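Flavodoxin (Fusobacterium nucleatum, PDB 6OHK) binds flavin mononucleotide and carries electrons, probably as a low-potential donor to several redox enzymes. Local coordinates at residues I7-A12 and G20-I25; N51-T56 and D160-I165. The protein carries 1 engineered substitution. One frame throughout, in Å; residues are numbered along the deposited sequence.

Contact 1: residues I7-A12 and G20-I25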
ATOM      1  N   ILE A   7      -8.688 -10.846   2.857  1.00 10.03           N
ATOM      2  CA  ILE A   7      -7.694  -9.807   2.623  1.00  9.62           C
ATOM      3  C   ILE A   7      -7.549  -8.973   3.887  1.00  9.62           C
ATOM      4  O   ILE A   7      -8.525  -8.428   4.399  1.00 10.91           O
ATOM      5  CB  ILE A   7      -8.134  -8.935   1.448  1.00 10.43           C
ATOM      6  CG1 ILE A   7      -8.250  -9.763   0.164  1.00 10.76           C
ATOM      7  CG2 ILE A   7      -7.155  -7.786   1.253  1.00 10.99           C
ATOM      8  CD1 ILE A   7      -9.147  -9.140  -0.894  1.00 12.98           C
ATOM      9  N   GLY A   8      -6.332  -8.874   4.383  1.00  8.53           N
ATOM     10  CA  GLY A   8      -6.039  -7.976   5.493  1.00  8.53           C
ATOM     11  C   GLY A   8      -5.592  -6.621   5.002  1.00  8.01           C
ATOM     12  O   GLY A   8      -4.606  -6.537   4.264  1.00  8.27           O
ATOM     13  N   ILE A   9      -6.307  -5.578   5.386  1.00  8.59           N
ATOM     14  CA  ILE A   9      -6.005  -4.205   4.999  1.00  7.77           C
ATOM     15  C   ILE A   9      -5.456  -3.485   6.214  1.00  8.03           C
ATOM     16  O   ILE A   9      -6.134  -3.410   7.251  1.00  9.29           O
ATOM     17  CB  ILE A   9      -7.267  -3.499   4.487  1.00  8.60           C
ATOM     18  CG1 ILE A   9      -7.933  -4.304   3.372  1.00 10.14           C
ATOM     19  CG2 ILE A   9      -6.930  -2.081   4.058  1.00 10.15           C
ATOM     20  CD1 ILE A   9      -9.287  -3.753   2.975  1.00 12.92           C
ATOM     21  N   PHE A  10      -4.246  -2.971   6.111  1.00  7.54           N
ATOM     22  CA  PHE A  10      -3.559  -2.313   7.220  1.00  7.36           C
ATOM     23  C   PHE A  10      -3.175  -0.909   6.784  1.00  7.55           C
ATOM     24  O   PHE A  10      -2.577  -0.752   5.723  1.00  7.86           O
ATOM     25  CB  PHE A  10      -2.304  -3.089   7.579  1.00  7.91           C
ATOM     26  CG  PHE A  10      -2.614  -4.440   8.195  1.00  8.24           C
ATOM     27  CD1 PHE A  10      -2.951  -5.549   7.407  1.00  8.11           C
ATOM     28  CD2 PHE A  10      -2.628  -4.590   9.568  1.00  8.65           C
ATOM     29  CE1 PHE A  10      -3.299  -6.736   7.990  1.00  9.14           C
ATOM     30  CE2 PHE A  10      -2.973  -5.798  10.152  1.00  9.10           C
ATOM     31  CZ  PHE A  10      -3.305  -6.850   9.366  1.00  9.67           C
ATOM     32  N   TYR A  11      -3.554   0.098   7.568  1.00  7.53           N
ATOM     33  CA  TYR A  11      -3.304   1.485   7.184  1.00  7.49           C
ATOM     34  C   TYR A  11      -2.861   2.291   8.390  1.00  7.77           C
ATOM     35  O   TYR A  11      -3.039   1.883   9.536  1.00  8.77           O
ATOM     36  CB  TYR A  11      -4.543   2.118   6.523  1.00  8.61           C
ATOM     37  CG  TYR A  11      -5.612   2.456   7.503  1.00  9.68           C
ATOM     38  CD1 TYR A  11      -6.507   1.498   7.948  1.00 10.93           C
ATOM     39  CD2 TYR A  11      -5.722   3.748   8.027  1.00 10.74           C
ATOM     40  CE1 TYR A  11      -7.472   1.805   8.893  1.00 12.95           C
ATOM     41  CE2 TYR A  11      -6.690   4.053   8.980  1.00 13.67           C
ATOM     42  CZ  TYR A  11      -7.554   3.072   9.398  1.00 12.79           C
ATOM     43  OH  TYR A  11      -8.512   3.452  10.375  1.00 16.20           O
ATOM     44  N   ALA A  12      -2.371   3.497   8.107  1.00  8.19           N
ATOM     45  CA  ALA A  12      -2.161   4.524   9.106  1.00  8.73           C
ATOM     46  C   ALA A  12      -2.605   5.838   8.506  1.00  8.43           C
ATOM     47  O   ALA A  12      -2.647   5.990   7.293  1.00  9.14           O
ATOM     48  CB  ALA A  12      -0.689   4.607   9.501  1.00 11.51           C
ATOM     49  N   GLY A  20     -10.259   7.722   3.884  1.00 12.12           N
ATOM     50  CA  GLY A  20     -11.126   7.751   2.742  1.00 13.55           C
ATOM     51  C   GLY A  20     -10.684   6.792   1.669  1.00 12.26           C
ATOM     52  O   GLY A  20     -11.513   6.165   1.014  1.00 13.75           O
ATOM     53  N   ILE A  21      -9.370   6.689   1.447  1.00 10.74           N
ATOM     54  CA  ILE A  21      -8.842   5.741   0.476  1.00 10.30           C
ATOM     55  C   ILE A  21      -9.181   4.317   0.894  1.00  9.09           C
ATOM     56  O   ILE A  21      -9.576   3.493   0.067  1.00 10.24           O
ATOM     57  CB  ILE A  21      -7.319   5.940   0.312  1.00 10.20           C
ATOM     58  CG1 ILE A  21      -6.964   7.207  -0.459  1.00 15.59           C
ATOM     59  CG2 ILE A  21      -6.649   4.721  -0.285  1.00 11.71           C
ATOM     60  CD1 ILE A  21      -7.908   7.723  -1.432  1.00 27.22           C
ATOM     61  N   VAL A  22      -9.031   4.003   2.173  1.00  8.63           N
ATOM     62  CA  VAL A  22      -9.377   2.679   2.646  1.00  9.58           C
ATOM     63  C   VAL A  22     -10.853   2.407   2.433  1.00  9.25           C
ATOM     64  O   VAL A  22     -11.232   1.302   2.037  1.00 10.37           O
ATOM     65  CB  VAL A  22      -8.936   2.516   4.107  1.00  9.78           C
ATOM     66  CG1 VAL A  22      -9.534   1.258   4.756  1.00 12.51           C
ATOM     67  CG2 VAL A  22      -7.423   2.525   4.180  1.00 11.71           C
ATOM     68  N   ASP A  23     -11.709   3.393   2.673  1.00 11.09           N
ATOM     69  CA  ASP A  23     -13.135   3.214   2.401  1.00 11.35           C
ATOM     70  C   ASP A  23     -13.400   2.902   0.937  1.00 12.00           C
ATOM     71  O   ASP A  23     -14.260   2.067   0.619  1.00 12.69           O
ATOM     72  CB  ASP A  23     -13.911   4.469   2.804  1.00 16.92           C
ATOM     73  CG  ASP A  23     -14.044   4.630   4.304  1.00 28.09           C
ATOM     74  OD1 ASP A  23     -13.888   3.632   5.046  1.00 31.26           O
ATOM     75  OD2 ASP A  23     -14.331   5.773   4.736  1.00 38.79           O
ATOM     76  N   GLU A  24     -12.671   3.533   0.027  1.00 11.06           N
ATOM     77  CA  GLU A  24     -12.816   3.220  -1.387  1.00 12.29           C
ATOM     78  C   GLU A  24     -12.348   1.807  -1.700  1.00 10.59           C
ATOM     79  O   GLU A  24     -13.008   1.079  -2.461  1.00 11.82           O
ATOM     80  CB  GLU A  24     -12.072   4.255  -2.237  1.00 14.33           C
ATOM     81  CG  GLU A  24     -12.663   5.639  -2.055  1.00 21.60           C
ATOM     82  CD  GLU A  24     -12.045   6.736  -2.904  1.00 35.18           C
ATOM     83  OE1 GLU A  24     -12.382   6.800  -4.100  1.00 30.41           O
ATOM     84  OE2 GLU A  24     -11.254   7.550  -2.369  1.00 24.27           O
ATOM     85  N   ILE A  25     -11.208   1.392  -1.152  1.00  9.94           N
ATOM     86  CA  ILE A  25     -10.732   0.027  -1.325  1.00 10.06           C
ATOM     87  C   ILE A  25     -11.777  -0.965  -0.833  1.00 10.44           C
ATOM     88  O   ILE A  25     -12.104  -1.944  -1.517  1.00 11.12           O
ATOM     89  CB  ILE A  25      -9.390  -0.164  -0.589  1.00  9.63           C
ATOM     90  CG1 ILE A  25      -8.285   0.624  -1.290  1.00 11.25           C
ATOM     91  CG2 ILE A  25      -9.044  -1.645  -0.476  1.00 11.44           C
ATOM     92  CD1 ILE A  25      -6.998   0.738  -0.466  1.00 12.56           C
TER
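Y11 and I9 of strand 7-11 meet V22 and I25 of helix 17-28, the first strand and helix of the flavodoxin-like fold. Together with strand 34-38 they form a beta-alpha-beta unit. The contact is wholly apolar, with no hydrogen bond between the segments. The closest approach is at Y11, where CB lies 3.7 Å from V22 CG2. The same methyl is 3.8 Å from Y11 CG, so it sits at the root of the ring and meets it obliquely. The Y11 side chain stands roughly perpendicular to that of V22. With chi1 at 75°, the ring is swung in over the Y11 backbone, and the V22 methyl lies against CB and CG. V22 uses its other branch on I9: CG1 is 4.3 Å from I9 CG2. I9 and I25 lie alongside each other, pointing opposite ways.

The short segments run nearly antiparallel, at 168°, with their axes 10.1 Å apart. T36 of strand 34-38 touches I9, Y11 and V22, so the neighbouring strand shares this packing. The Y11 hydroxyl makes a weak hydrogen bond to N38. The loop after the strand leads to the FMN site. Y11 lies about 4 Å, side chain to side chain, from T13 and from T18, both FMN-binding residues. At the other end of the contact, I9 extends CD1 to I25 CG2, 4.1 Å away.

Contact 2: residues N51-T56 and D160-I165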
ATOM      1  N   ASN A  51      -3.322 -12.716   1.946  1.00  9.39           N
ATOM      2  CA  ASN A  51      -3.544 -11.624   1.022  1.00  9.26           C
ATOM      3  C   ASN A  51      -3.556 -10.341   1.832  1.00  8.54           C
ATOM      4  O   ASN A  51      -4.307 -10.246   2.805  1.00  9.42           O
ATOM      5  CB  ASN A  51      -4.910 -11.779   0.351  1.00 10.31           C
ATOM      6  CG  ASN A  51      -5.010 -13.026  -0.491  1.00 10.09           C
ATOM      7  OD1 ASN A  51      -4.021 -13.447  -1.086  1.00 11.05           O
ATOM      8  ND2 ASN A  51      -6.209 -13.610  -0.562  1.00 11.02           N
ATOM      9  N   LEU A  52      -2.735  -9.360   1.449  1.00  7.98           N
ATOM     10  CA  LEU A  52      -2.556  -8.136   2.220  1.00  8.16           C
ATOM     11  C   LEU A  52      -2.576  -6.919   1.327  1.00  7.50           C
ATOM     12  O   LEU A  52      -2.051  -6.931   0.214  1.00  8.61           O
ATOM     13  CB  LEU A  52      -1.196  -8.176   2.905  1.00  8.29           C
ATOM     14  CG  LEU A  52      -1.068  -9.146   4.074  1.00  9.79           C
ATOM     15  CD1 LEU A  52       0.395  -9.377   4.402  1.00 12.76           C
ATOM     16  CD2 LEU A  52      -1.784  -8.628   5.307  1.00 10.04           C
ATOM     17  N   ILE A  53      -3.159  -5.850   1.852  1.00  7.88           N
ATOM     18  CA  ILE A  53      -3.043  -4.506   1.286  1.00  7.21           C
ATOM     19  C   ILE A  53      -2.529  -3.597   2.389  1.00  7.24           C
ATOM     20  O   ILE A  53      -3.180  -3.464   3.435  1.00  8.22           O
ATOM     21  CB  ILE A  53      -4.398  -4.015   0.761  1.00  7.50           C
ATOM     22  CG1 ILE A  53      -4.907  -4.921  -0.358  1.00  8.60           C
ATOM     23  CG2 ILE A  53      -4.297  -2.544   0.314  1.00  9.11           C
ATOM     24  CD1 ILE A  53      -6.328  -4.607  -0.813  1.00  9.74           C
ATOM     25  N   LEU A  54      -1.357  -3.011   2.192  1.00  7.37           N
ATOM     26  CA  LEU A  54      -0.709  -2.154   3.186  1.00  7.15           C
ATOM     27  C   LEU A  54      -0.690  -0.740   2.646  1.00  7.52           C
ATOM     28  O   LEU A  54      -0.245  -0.516   1.522  1.00  8.54           O
ATOM     29  CB  LEU A  54       0.727  -2.619   3.457  1.00  8.01           C
ATOM     30  CG  LEU A  54       0.921  -4.117   3.687  1.00  8.86           C
ATOM     31  CD1 LEU A  54       2.389  -4.377   4.009  1.00 10.58           C
ATOM     32  CD2 LEU A  54       0.038  -4.694   4.773  1.00  8.50           C
ATOM     33  N   VAL A  55      -1.215   0.202   3.421  1.00  7.01           N
ATOM     34  CA  VAL A  55      -1.491   1.566   2.967  1.00  7.88           C
ATOM     35  C   VAL A  55      -0.806   2.556   3.894  1.00  7.86           C
ATOM     36  O   VAL A  55      -0.955   2.485   5.115  1.00  8.13           O
ATOM     37  CB  VAL A  55      -3.005   1.833   2.969  1.00  8.71           C
ATOM     38  CG1 VAL A  55      -3.295   3.197   2.358  1.00  9.64           C
ATOM     39  CG2 VAL A  55      -3.787   0.717   2.292  1.00  8.85           C
ATOM     40  N   THR A  56      -0.080   3.505   3.323  1.00  7.69           N
ATOM     41  CA  THR A  56       0.499   4.575   4.134  1.00  7.61           C
ATOM     42  C   THR A  56       0.567   5.894   3.377  1.00  8.45           C
ATOM     43  O   THR A  56       0.938   5.910   2.205  1.00  8.76           O
ATOM     44  CB  THR A  56       1.902   4.206   4.660  1.00  9.36           C
ATOM     45  OG1 THR A  56       2.347   5.198   5.599  1.00  9.02           O
ATOM     46  CG2 THR A  56       2.926   4.052   3.530  1.00 10.44           C
ATOM     47  N   ASP A 160      -8.984  -0.073 -10.811  1.00 13.23           N
ATOM     48  CA  ASP A 160      -8.155  -0.831 -11.725  1.00 13.20           C
ATOM     49  C   ASP A 160      -7.119  -1.652 -10.972  1.00 11.72           C
ATOM     50  O   ASP A 160      -6.814  -2.787 -11.343  1.00 13.10           O
ATOM     51  CB  ASP A 160      -7.403   0.107 -12.662  1.00 14.46           C
ATOM     52  CG  ASP A 160      -8.277   0.754 -13.714  1.00 19.61           C
ATOM     53  OD1 ASP A 160      -9.461   0.384 -13.871  1.00 20.22           O
ATOM     54  OD2 ASP A 160      -7.725   1.662 -14.389  1.00 20.11           O
ATOM     55  N   TRP A 161      -6.534  -1.070  -9.923  1.00 11.07           N
ATOM     56  CA  TRP A 161      -5.493  -1.765  -9.172  1.00  9.67           C
ATOM     57  C   TRP A 161      -6.047  -2.964  -8.406  1.00 10.83           C
ATOM     58  O   TRP A 161      -5.434  -4.031  -8.379  1.00 10.94           O
ATOM     59  CB  TRP A 161      -4.857  -0.754  -8.224  1.00  9.92           C
ATOM     60  CG  TRP A 161      -3.675  -1.224  -7.463  1.00  9.63           C
ATOM     61  CD1 TRP A 161      -2.409  -1.373  -7.942  1.00 10.55           C
ATOM     62  CD2 TRP A 161      -3.624  -1.577  -6.077  1.00  9.23           C
ATOM     63  NE1 TRP A 161      -1.570  -1.781  -6.947  1.00 10.73           N
ATOM     64  CE2 TRP A 161      -2.288  -1.931  -5.792  1.00  9.05           C
ATOM     65  CE3 TRP A 161      -4.568  -1.637  -5.063  1.00  9.77           C
ATOM     66  CZ2 TRP A 161      -1.872  -2.289  -4.517  1.00  9.76           C
ATOM     67  CZ3 TRP A 161      -4.135  -2.019  -3.798  1.00 10.28           C
ATOM     68  CH2 TRP A 161      -2.810  -2.330  -3.557  1.00  9.72           C
ATOM     69  N   ILE A 162      -7.202  -2.785  -7.771  1.00 10.33           N
ATOM     70  CA  ILE A 162      -7.824  -3.902  -7.059  1.00 10.74           C
ATOM     71  C   ILE A 162      -8.111  -5.051  -8.026  1.00 12.53           C
ATOM     72  O   ILE A 162      -7.865  -6.229  -7.717  1.00 12.07           O
ATOM     73  CB  ILE A 162      -9.082  -3.427  -6.316  1.00 11.19           C
ATOM     74  CG1 ILE A 162      -8.718  -2.492  -5.165  1.00 11.28           C
ATOM     75  CG2 ILE A 162      -9.927  -4.600  -5.828  1.00 13.06           C
ATOM     76  CD1 ILE A 162      -7.975  -3.131  -4.009  1.00 14.04           C
ATOM     77  N   THR A 163      -8.612  -4.732  -9.223  1.00 12.36           N
ATOM     78  CA  THR A 163      -8.861  -5.783 -10.205  1.00 12.59           C
ATOM     79  C   THR A 163      -7.585  -6.543 -10.530  1.00 13.63           C
ATOM     80  O   THR A 163      -7.596  -7.782 -10.642  1.00 14.58           O
ATOM     81  CB  THR A 163      -9.476  -5.164 -11.453  1.00 14.48           C
ATOM     82  OG1 THR A 163     -10.759  -4.652 -11.110  1.00 18.03           O
ATOM     83  CG2 THR A 163      -9.640  -6.148 -12.593  1.00 18.41           C
ATOM     84  N   GLU A 164      -6.465  -5.833 -10.689  1.00 13.45           N
ATOM     85  CA  GLU A 164      -5.215  -6.494 -11.009  1.00 13.07           C
ATOM     86  C   GLU A 164      -4.715  -7.358  -9.869  1.00 12.95           C
ATOM     87  O   GLU A 164      -4.312  -8.505 -10.091  1.00 14.07           O
ATOM     88  CB  GLU A 164      -4.149  -5.486 -11.411  1.00 16.32           C
ATOM     89  CG  GLU A 164      -4.387  -4.851 -12.770  1.00 29.24           C
ATOM     90  CD  GLU A 164      -4.716  -5.874 -13.852  1.00 43.93           C
ATOM     91  OE1 GLU A 164      -5.820  -5.785 -14.439  1.00 30.90           O
ATOM     92  OE2 GLU A 164      -3.879  -6.773 -14.088  1.00 46.08           O
ATOM     93  N   ILE A 165      -4.697  -6.831  -8.646  1.00 11.65           N
ATOM     94  CA  ILE A 165      -4.059  -7.609  -7.592  1.00 11.61           C
ATOM     95  C   ILE A 165      -4.894  -8.819  -7.223  1.00 10.33           C
ATOM     96  O   ILE A 165      -4.341  -9.851  -6.801  1.00 11.56           O
ATOM     97  CB  ILE A 165      -3.667  -6.789  -6.361  1.00 11.12           C
ATOM     98  CG1 ILE A 165      -4.887  -6.306  -5.579  1.00 11.25           C
ATOM     99  CG2 ILE A 165      -2.749  -5.636  -6.758  1.00 13.63           C
ATOM    100  CD1 ILE A 165      -4.503  -5.516  -4.321  1.00 12.27           C
TER
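I53 of strand 51-59 packs against W161, I162 and I165 of helix 154-166. This is a helix-on-sheet contact of the flavodoxin-like alpha/beta fold, between a strand inside the sheet and the last helix of the chain. I53 is the one strand residue that carries the contact, and its CG1, CG2 and CD1 each meet a helix side chain. The CG2 branch goes to the tryptophan, and the CG1-CD1 arm goes to the two isoleucines. I53 CG2 lies 4.1 Å from W161 CZ3, at the edge of the indole and near its plane. W161 CH2 is almost as close to it.

W161 has CG anti to its backbone N (chi1 -174°), and this carries the six-membered ring toward the strand. At the other side of the indole, NE1 is hydrogen-bonded to the backbone O of G120, which helps to fix the ring. I165 CG2 lies over one indole face, 3.9 Å above the plane and offset toward the rim. Thus I165 supports the tryptophan with one branch and meets the strand with the other.

I162 and I165 both come in crosswise to the I53 side chain. I162 is bent at chi2 (-68°), and its CD1 comes 3.9 Å from I53 CD1. I165 CD1 lies 4.0 Å from I53 CG1.

Contacts 1 and 2 are both buried and lie on the same sheet, their centres about 9 Å apart. Strands 7-11 and 51-59 are parallel neighbours, joined by probable backbone hydrogen bonds from V55 N to F10 O and from I53 N to G8 O. The helices are neighbours too: I25 touches both I53 and I162. Both contacts are apolar, but their shapes differ. Contact 1 is local in sequence, aliphatic apart from Y11, and close to the FMN site. Contact 2 joins distant parts of the chain, gathers around one isoleucine and includes an indole edge. The I53 side chain is about 14 Å from the bound FMN.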